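CdiA-CT toxin, Conserved domain protein (Yersinia pseudotuberculosis serotype O:3, PDB 4ZQU) probably cleaves nucleic acid as the C-terminal endonuclease toxin of a CdiA protein and is held in complex with its immunity protein CdiI. Local coordinates at residues F21-Y26 against D63-F68. Residues are numbered along the deposited sequence; the frame is centred on the assembly and turned at random.
Sequences FKTYDY and DVTAKF
With CG turned anti to the backbone N (chi1 178°), Phe68 reaches back toward the loop before strand 26-27, where a chi1 of -61° swings the Tyr24 ring away from its own carbonyl carbon, bringing the CE2 edge to Phe68 and OH to the helix end. The rings form an edge-to-face pair with centroids 4.6 Å apart and planes at 57°. Tyr24 CE2 leads, sitting over the centre of one Phe68 face, 3.3 Å from Phe68 CG. Beyond it, Tyr24 OH gives a hydrogen bond to Thr65 O; the modelled 2.4 Å is very short, and that exact length is doubtful. The acceptor approaches the tyrosine at the ring edge, near its plane. Lys86 from strand 85-92 bonds to the same oxygen, giving this carbonyl in the last turn of helix 53-66 two donors.

Within the PD-(D/E)XK-like fold, the contact sets the C-terminal end of that helix against the loop entering strand 26-27, outermost in this chain's mixed sheet, where Asp25 and Tyr26 both face Val35 in a classic beta bulge. A type II' turn from Phe21 to Tyr24, closed by a weak Tyr24 N to Phe21 O bond, has Lys22 and Thr23 at its corners. The Thr23 methyl is wedged between two helix side chains: CG2 lies 3.6 Å from Val64 CG1 and a tight 3.5 Å from Thr65 CG2. Ile83 touches both aromatic side chains. Lys22 bends along its chain to bring CE obliquely to Phe68 CD1, 4.0 Å away, while its NZ forms a salt bridge to Glu137 of the neighbouring CdiI chain.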
loop_
_atom_site.group_PDB
_atom_site.type_symbol
_atom_site.label_atom_id
_atom_site.label_comp_id
_atom_site.label_asym_id
_atom_site.label_seq_id
_atom_site.Cartn_x
_atom_site.Cartn_y
_atom_site.Cartn_z
ATOM N N PHE A 21 4.720 6.170 -2.404
ATOM C CA PHE A 21 4.180 4.823 -2.259
ATOM C C PHE A 21 4.628 3.968 -3.438
ATOM O O PHE A 21 3.831 3.661 -4.331
ATOM C CB PHE A 21 2.655 4.841 -2.170
ATOM C CG PHE A 21 2.079 3.629 -1.498
ATOM C CD1 PHE A 21 1.690 3.685 -0.171
ATOM C CD2 PHE A 21 1.937 2.432 -2.185
ATOM C CE1 PHE A 21 1.162 2.577 0.458
ATOM C CE2 PHE A 21 1.408 1.316 -1.560
ATOM C CZ PHE A 21 1.021 1.390 -0.236
ATOM N N LYS A 22 5.900 3.578 -3.423
ATOM C CA LYS A 22 6.536 2.953 -4.576
ATOM C C LYS A 22 6.355 3.846 -5.800
ATOM O O LYS A 22 6.794 4.999 -5.819
ATOM C CB LYS A 22 5.964 1.560 -4.844
ATOM C CG LYS A 22 6.354 0.512 -3.817
ATOM C CD LYS A 22 7.495 -0.346 -4.344
ATOM C CE LYS A 22 7.294 -1.819 -4.025
ATOM N NZ LYS A 22 8.430 -2.348 -3.221
ATOM N N THR A 23 5.680 3.310 -6.808
ATOM C CA THR A 23 5.441 4.036 -8.045
ATOM C C THR A 23 3.982 4.485 -8.148
ATOM O O THR A 23 3.640 5.313 -8.989
ATOM C CB THR A 23 5.805 3.172 -9.256
ATOM O OG1 THR A 23 5.588 3.911 -10.462
ATOM C CG2 THR A 23 4.951 1.918 -9.271
ATOM N N TYR A 24 3.132 3.944 -7.281
ATOM C CA TYR A 24 1.702 4.236 -7.327
ATOM C C TYR A 24 1.364 5.536 -6.607
ATOM O O TYR A 24 1.697 5.714 -5.434
ATOM C CB TYR A 24 0.899 3.083 -6.722
ATOM C CG TYR A 24 1.068 1.767 -7.449
ATOM C CD1 TYR A 24 1.360 1.733 -8.806
ATOM C CD2 TYR A 24 0.945 0.561 -6.774
ATOM C CE1 TYR A 24 1.520 0.534 -9.474
ATOM C CE2 TYR A 24 1.103 -0.645 -7.433
ATOM C CZ TYR A 24 1.391 -0.653 -8.783
ATOM O OH TYR A 24 1.549 -1.849 -9.446
ATOM N N ASP A 25 0.698 6.440 -7.316
ATOM C CA ASP A 25 0.329 7.733 -6.755
ATOM C C ASP A 25 -1.150 7.764 -6.392
ATOM O O ASP A 25 -1.546 8.392 -5.412
ATOM C CB ASP A 25 0.666 8.850 -7.743
ATOM C CG ASP A 25 2.140 8.872 -8.109
ATOM O OD1 ASP A 25 2.982 8.709 -7.203
ATOM O OD2 ASP A 25 2.458 9.043 -9.303
ATOM N N TYR A 26 -1.962 7.072 -7.184
ATOM C CA TYR A 26 -3.396 7.001 -6.936
ATOM C C TYR A 26 -3.898 5.567 -6.906
ATOM O O TYR A 26 -3.362 4.692 -7.583
ATOM C CB TYR A 26 -4.164 7.791 -7.993
ATOM C CG TYR A 26 -3.929 9.272 -7.909
ATOM C CD1 TYR A 26 -4.700 10.068 -7.075
ATOM C CD2 TYR A 26 -2.928 9.877 -8.656
ATOM C CE1 TYR A 26 -4.483 11.425 -6.986
ATOM C CE2 TYR A 26 -2.705 11.236 -8.575
ATOM C CZ TYR A 26 -3.484 12.003 -7.737
ATOM O OH TYR A 26 -3.269 13.359 -7.654
ATOM N N ASP A 63 8.259 -1.286 -15.160
ATOM C CA ASP A 63 8.645 -2.531 -14.506
ATOM C C ASP A 63 8.194 -2.563 -13.049
ATOM O O ASP A 63 7.737 -3.593 -12.563
ATOM C CB ASP A 63 10.159 -2.736 -14.592
ATOM C CG ASP A 63 10.636 -2.965 -16.015
ATOM O OD1 ASP A 63 9.870 -3.551 -16.811
ATOM O OD2 ASP A 63 11.775 -2.562 -16.336
ATOM N N VAL A 64 8.314 -1.429 -12.365
ATOM C CA VAL A 64 7.932 -1.334 -10.960
ATOM C C VAL A 64 6.423 -1.486 -10.784
ATOM O O VAL A 64 5.960 -2.169 -9.870
ATOM C CB VAL A 64 8.380 0.005 -10.344
ATOM C CG1 VAL A 64 7.999 0.071 -8.877
ATOM C CG2 VAL A 64 9.876 0.178 -10.506
ATOM N N THR A 65 5.662 -0.847 -11.666
ATOM C CA THR A 65 4.210 -0.953 -11.631
ATOM C C THR A 65 3.773 -2.394 -11.863
ATOM O O THR A 65 2.850 -2.886 -11.217
ATOM C CB THR A 65 3.546 -0.055 -12.695
ATOM O OG1 THR A 65 3.819 -0.575 -14.000
ATOM C CG2 THR A 65 4.069 1.366 -12.607
ATOM N N ALA A 66 4.456 -3.066 -12.785
ATOM C CA ALA A 66 4.079 -4.411 -13.211
ATOM C C ALA A 66 4.556 -5.487 -12.240
ATOM O O ALA A 66 3.838 -6.447 -11.970
ATOM C CB ALA A 66 4.621 -4.689 -14.610
ATOM N N LYS A 67 5.771 -5.323 -11.723
ATOM C CA LYS A 67 6.355 -6.297 -10.805
ATOM C C LYS A 67 5.949 -6.032 -9.360
ATOM O O LYS A 67 6.541 -6.583 -8.431
ATOM C CB LYS A 67 7.872 -6.300 -10.930
ATOM N N PHE A 68 4.943 -5.188 -9.171
ATOM C CA PHE A 68 4.468 -4.859 -7.836
ATOM C C PHE A 68 3.722 -6.032 -7.204
ATOM O O PHE A 68 2.749 -6.539 -7.766
ATOM C CB PHE A 68 3.565 -3.627 -7.885
ATOM C CG PHE A 68 2.995 -3.239 -6.553
ATOM C CD1 PHE A 68 3.666 -2.349 -5.735
ATOM C CD2 PHE A 68 1.785 -3.759 -6.120
ATOM C CE1 PHE A 68 3.145 -1.989 -4.514
ATOM C CE2 PHE A 68 1.261 -3.403 -4.897
ATOM C CZ PHE A 68 1.942 -2.516 -4.094
#